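Local atomic coordinates of DNA repair protein PprA (Deinococcus deserti, PDB entry 6MC8), a protein that binds DNA and takes part in the repair of radiation-induced damage and in genome segregation, with a capacity to form filaments. Residues 157-160 and 161-165; 264-267 and 268-272. The protein carries 2 engineered substitutions. One frame throughout, in Å; residues are numbered along the deposited sequence.

Interaction 1. Residues 157-160 and 161-165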
loop_
_atom_site.group_PDB
_atom_site.type_symbol
_atom_site.label_atom_id
_atom_site.label_comp_id
_atom_site.label_asym_id
_atom_site.label_seq_id
_atom_site.Cartn_x
_atom_site.Cartn_y
_atom_site.Cartn_z
ATOM N N GLN A 157 -11.190 -13.633 4.926
ATOM C CA GLN A 157 -10.268 -12.827 4.132
ATOM C C GLN A 157 -10.520 -11.340 4.331
ATOM O O GLN A 157 -9.585 -10.573 4.572
ATOM C CB GLN A 157 -10.378 -13.190 2.653
ATOM C CG GLN A 157 -9.565 -14.386 2.212
ATOM C CD GLN A 157 -9.870 -14.788 0.789
ATOM O OE1 GLN A 157 -10.898 -14.422 0.249
ATOM N NE2 GLN A 157 -8.942 -15.475 0.154
ATOM N N LEU A 158 -11.783 -10.922 4.259
ATOM C CA LEU A 158 -12.109 -9.503 4.354
ATOM C C LEU A 158 -11.899 -8.966 5.760
ATOM O O LEU A 158 -11.640 -7.775 5.932
ATOM C CB LEU A 158 -13.548 -9.266 3.905
ATOM C CG LEU A 158 -13.790 -9.426 2.411
ATOM C CD1 LEU A 158 -15.265 -9.423 2.106
ATOM C CD2 LEU A 158 -13.095 -8.303 1.671
ATOM N N ARG A 159 -11.997 -9.825 6.773
ATOM C CA ARG A 159 -11.839 -9.369 8.150
ATOM C C ARG A 159 -10.399 -8.963 8.435
ATOM O O ARG A 159 -10.148 -7.968 9.119
ATOM C CB ARG A 159 -12.304 -10.456 9.116
ATOM C CG ARG A 159 -12.256 -10.056 10.572
ATOM C CD ARG A 159 -12.897 -11.106 11.442
ATOM N NE ARG A 159 -14.335 -11.175 11.209
ATOM C CZ ARG A 159 -15.223 -10.393 11.812
ATOM N NH1 ARG A 159 -14.819 -9.493 12.696
ATOM N NH2 ARG A 159 -16.514 -10.519 11.544
ATOM N N VAL A 160 -9.439 -9.703 7.887
ATOM C CA VAL A 160 -8.038 -9.364 8.099
ATOM C C VAL A 160 -7.632 -8.188 7.214
ATOM O O VAL A 160 -6.839 -7.333 7.622
ATOM C CB VAL A 160 -7.165 -10.611 7.862
ATOM C CG1 VAL A 160 -5.697 -10.310 8.064
ATOM C CG2 VAL A 160 -7.598 -11.736 8.774
ATOM N N LEU A 161 -8.194 -8.107 6.007
ATOM C CA LEU A 161 -7.851 -7.021 5.090
ATOM C C LEU A 161 -8.394 -5.682 5.578
ATOM O O LEU A 161 -7.754 -4.640 5.403
ATOM C CB LEU A 161 -8.377 -7.338 3.689
ATOM C CG LEU A 161 -7.727 -8.480 2.908
ATOM C CD1 LEU A 161 -8.559 -8.827 1.698
ATOM C CD2 LEU A 161 -6.324 -8.128 2.488
ATOM N N ILE A 162 -9.571 -5.690 6.200
ATOM C CA ILE A 162 -10.157 -4.450 6.701
ATOM C C ILE A 162 -9.485 -4.030 8.005
ATOM O O ILE A 162 -9.082 -2.873 8.165
ATOM C CB ILE A 162 -11.682 -4.608 6.856
ATOM C CG1 ILE A 162 -12.355 -4.678 5.488
ATOM C CG2 ILE A 162 -12.282 -3.478 7.632
ATOM C CD1 ILE A 162 -13.776 -5.157 5.546
ATOM N N GLU A 163 -9.329 -4.968 8.943
ATOM C CA GLU A 163 -8.792 -4.630 10.259
ATOM C C GLU A 163 -7.295 -4.357 10.209
ATOM O O GLU A 163 -6.817 -3.361 10.764
ATOM C CB GLU A 163 -9.074 -5.755 11.254
ATOM C CG GLU A 163 -10.511 -5.900 11.682
ATOM C CD GLU A 163 -10.716 -7.078 12.606
ATOM O OE1 GLU A 163 -9.785 -7.892 12.743
ATOM O OE2 GLU A 163 -11.797 -7.182 13.209
ATOM N N ASP A 164 -6.538 -5.231 9.555
ATOM C CA ASP A 164 -5.100 -5.303 9.753
ATOM C C ASP A 164 -4.284 -4.805 8.572
ATOM O O ASP A 164 -3.117 -4.455 8.752
ATOM C CB ASP A 164 -4.695 -6.748 10.063
ATOM C CG ASP A 164 -5.330 -7.267 11.326
ATOM O OD1 ASP A 164 -5.554 -6.467 12.252
ATOM O OD2 ASP A 164 -5.630 -8.473 11.381
ATOM N N ALA A 165 -4.850 -4.757 7.379
ATOM C CA ALA A 165 -4.035 -4.464 6.217
ATOM C C ALA A 165 -4.049 -2.978 5.878
ATOM O O ALA A 165 -4.843 -2.189 6.389
ATOM C CB ALA A 165 -4.506 -5.281 5.016
#

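Interaction 2. Residues 264-267 and 268-272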
loop_
_atom_site.group_PDB
_atom_site.type_symbol
_atom_site.label_atom_id
_atom_site.label_comp_id
_atom_site.label_asym_id
_atom_site.label_seq_id
_atom_site.Cartn_x
_atom_site.Cartn_y
_atom_site.Cartn_z
ATOM N N VAL A 264 -19.856 3.372 -1.853
ATOM C CA VAL A 264 -19.866 3.932 -0.507
ATOM C C VAL A 264 -18.437 3.937 0.016
ATOM O O VAL A 264 -17.738 2.921 -0.069
ATOM C CB VAL A 264 -20.801 3.146 0.430
ATOM C CG1 VAL A 264 -20.727 3.685 1.843
ATOM C CG2 VAL A 264 -22.219 3.227 -0.061
ATOM N N ARG A 265 -18.000 5.079 0.542
ATOM C CA ARG A 265 -16.648 5.249 1.048
ATOM C C ARG A 265 -16.673 5.610 2.527
ATOM O O ARG A 265 -17.646 6.175 3.031
ATOM C CB ARG A 265 -15.898 6.325 0.263
ATOM C CG ARG A 265 -15.603 5.932 -1.167
ATOM C CD ARG A 265 -14.913 7.044 -1.916
ATOM N NE ARG A 265 -14.622 6.675 -3.295
ATOM C CZ ARG A 265 -15.452 6.867 -4.310
ATOM N NH1 ARG A 265 -16.637 7.417 -4.108
ATOM N NH2 ARG A 265 -15.100 6.501 -5.528
ATOM N N GLU A 266 -15.591 5.268 3.218
ATOM C CA GLU A 266 -15.444 5.533 4.639
ATOM C C GLU A 266 -13.988 5.830 4.958
ATOM O O GLU A 266 -13.099 5.049 4.619
ATOM C CB GLU A 266 -15.922 4.351 5.478
ATOM C CG GLU A 266 -15.821 4.586 6.969
ATOM C CD GLU A 266 -16.771 5.651 7.467
ATOM O OE1 GLU A 266 -17.870 5.797 6.902
ATOM O OE2 GLU A 266 -16.406 6.362 8.417
ATOM N N THR A 267 -13.755 6.955 5.618
ATOM C CA THR A 267 -12.418 7.396 5.976
ATOM C C THR A 267 -12.259 7.388 7.490
ATOM O O THR A 267 -13.210 7.635 8.231
ATOM C CB THR A 267 -12.139 8.801 5.441
ATOM O OG1 THR A 267 -13.038 9.729 6.056
ATOM C CG2 THR A 267 -12.353 8.846 3.948
ATOM N N GLY A 268 -11.050 7.088 7.942
ATOM C CA GLY A 268 -10.741 7.202 9.351
ATOM C C GLY A 268 -10.834 5.924 10.157
ATOM O O GLY A 268 -10.364 4.867 9.729
ATOM N N ARG A 269 -11.447 6.021 11.336
ATOM C CA ARG A 269 -11.404 4.922 12.294
ATOM C C ARG A 269 -12.445 3.861 11.964
ATOM O O ARG A 269 -12.270 2.683 12.292
ATOM C CB ARG A 269 -11.594 5.480 13.706
ATOM C CG ARG A 269 -11.301 4.519 14.842
ATOM C CD ARG A 269 -12.558 3.951 15.472
ATOM N NE ARG A 269 -13.353 4.984 16.125
ATOM C CZ ARG A 269 -14.587 4.800 16.574
ATOM N NH1 ARG A 269 -15.238 5.792 17.160
ATOM N NH2 ARG A 269 -15.165 3.615 16.450
ATOM N N GLU A 270 -13.527 4.256 11.298
ATOM C CA GLU A 270 -14.571 3.306 10.936
ATOM C C GLU A 270 -14.178 2.444 9.744
ATOM O O GLU A 270 -14.813 1.416 9.506
ATOM C CB GLU A 270 -15.874 4.048 10.636
ATOM C CG GLU A 270 -16.522 4.723 11.838
ATOM C CD GLU A 270 -15.959 6.102 12.132
ATOM O OE1 GLU A 270 -15.088 6.574 11.374
ATOM O OE2 GLU A 270 -16.388 6.716 13.128
ATOM N N GLY A 271 -13.097 2.811 9.062
ATOM C CA GLY A 271 -12.545 2.112 7.886
ATOM C C GLY A 271 -11.991 0.748 8.212
ATOM O O GLY A 271 -11.819 -0.023 7.313
ATOM N N ARG A 272 -11.622 0.518 9.461
ATOM C CA ARG A 272 -11.055 -0.792 9.862
ATOM C C ARG A 272 -12.065 -1.683 10.587
ATOM O O ARG A 272 -11.630 -2.675 11.129
ATOM C CB ARG A 272 -9.780 -0.607 10.670
ATOM C CG ARG A 272 -8.705 0.111 9.889
ATOM C CD ARG A 272 -7.302 -0.175 10.315
ATOM N NE ARG A 272 -6.428 0.456 9.373
ATOM C CZ ARG A 272 -5.795 -0.152 8.419
ATOM N NH1 ARG A 272 -5.899 -1.445 8.267
ATOM N NH2 ARG A 272 -5.045 0.539 7.601
#

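Interaction 1. Residues 157-160 and 161-165
Gln-157 to Asp-164 are joined by four successive alpha-helical bonds, each from an amide to the carbonyl four residues back: Leu-161 N to Gln-157 O, Ile-162 N to Leu-158 O, Glu-163 N to Arg-159 O and Asp-164 N to Val-160 O. Val-160 O also receives a weak bond from Ala-165 N (3.3 Å), five residues on. Along one flank of this turn Arg-159 and Glu-163 run side by side, pointing the same way. With CG anti to the backbone N (chi1 -177°), Arg-159 lays its methylene against the glutamate, CG being 3.9 Å from Glu-163 CD. Its chain bends further out, and NH1 of Arg-159 stays 3.8 Å from Glu-163 OE2, a long salt bridge in which the guanidinium and carboxylate planes are nearly perpendicular (81°). Replacing Glu-163 by an alanine would probably leave the Arg-159 guanidinium without this acidic mate and its CG without the carboxylate lying beside it. On the apolar flank the Leu-158 CB and Ile-162 CD1 are 4.4 Å apart, and both side chains continue onto Trp-277 of helix 274-304. Val-160 CG1 lies 3.8 Å from Asp-164 OD2, the two side chains meeting at a slant; Val-160 also packs on Val-160 of the second subunit. Most of this turn is buried, its apolar side chains facing the core or the second subunit and Gln-157 and Asp-164 also lying at that subunit, whereas the Arg-159–Glu-163 pair, partly exposed and spaced too widely for a firm bond, probably contributes a diffuse electrostatic attraction.

Interaction 2. Residues 264-267 and 268-272
Glu-266 and Glu-270 meet where strand 261-267, an outermost strand of the four-stranded antiparallel sheet, runs out into a type I beta turn at residues 268-271. The turn is closed by a weak bond from Gly-271 N to Gly-268 O (3.5 Å). The close-packed part is where Glu-266 lies against Glu-270 and Gly-271. Glu-266 has CG anti to the backbone N (chi1 -179°) and then bends at chi2, which brings its carboxylate across the Glu-270 side chain, with Glu-266 OE2 3.2 Å from Glu-270 CB. The methylene packs here too: Glu-266 CG is 3.7 Å from Glu-270 CB and 3.9 Å from Gly-271 N. Farther out, OE2 of Glu-266 comes to 3.2 Å from OE1 of Glu-270, with the carboxylate planes turned 70° apart. Two acceptors of like charge cannot bond here without a shared proton, so the approach is likely to be unfavourable unless offset by neighbours or by a raised pKa. Arg-276 of helix 274-304 forms a salt bridge with the other oxygen, Glu-266 OE1, and probably offsets part of this repulsion. Gly-268 makes the corner at a positive phi (97°), where a beta carbon would run into the carbonyl oxygen of Thr-267, so that only a residue without a side chain fits comfortably here. The solvent side is much looser. Thr-267 and Arg-269 are exposed, and the Thr-267 side chain approaches the turn at Gly-268 N, with CB 3.2 Å away. The Arg-269 CB points away from the strand, and the second oxygen of its neighbour's carboxylate, Glu-270 OE2, sits 4.3 Å above the plane of the Arg-269 guanidinium, over its centre.

In the fold
Interaction 1 precedes interaction 2 along the chain, their centres about 13 Å apart and on the same side of the chain's centre. Helix 156-163 leads into strand 168-176 at one edge of the four-stranded antiparallel sheet, whereas residues 264-272 leave the strand at its other edge for helix 274-304. Two arginines tie them together: Arg-185, from strand 179-186, donates to the carbonyls of Leu-161, Ile-162 and Gly-271, and Arg-272 makes weak hydrogen bonds to the carbonyls of Glu-163 and Ala-165. Ile-162 CG2 also packs on Gly-271 O at 3.5 Å. The helix that meets the second subunit is thereby anchored, mainly through Arg-185, to the turn before the long C-terminal helix.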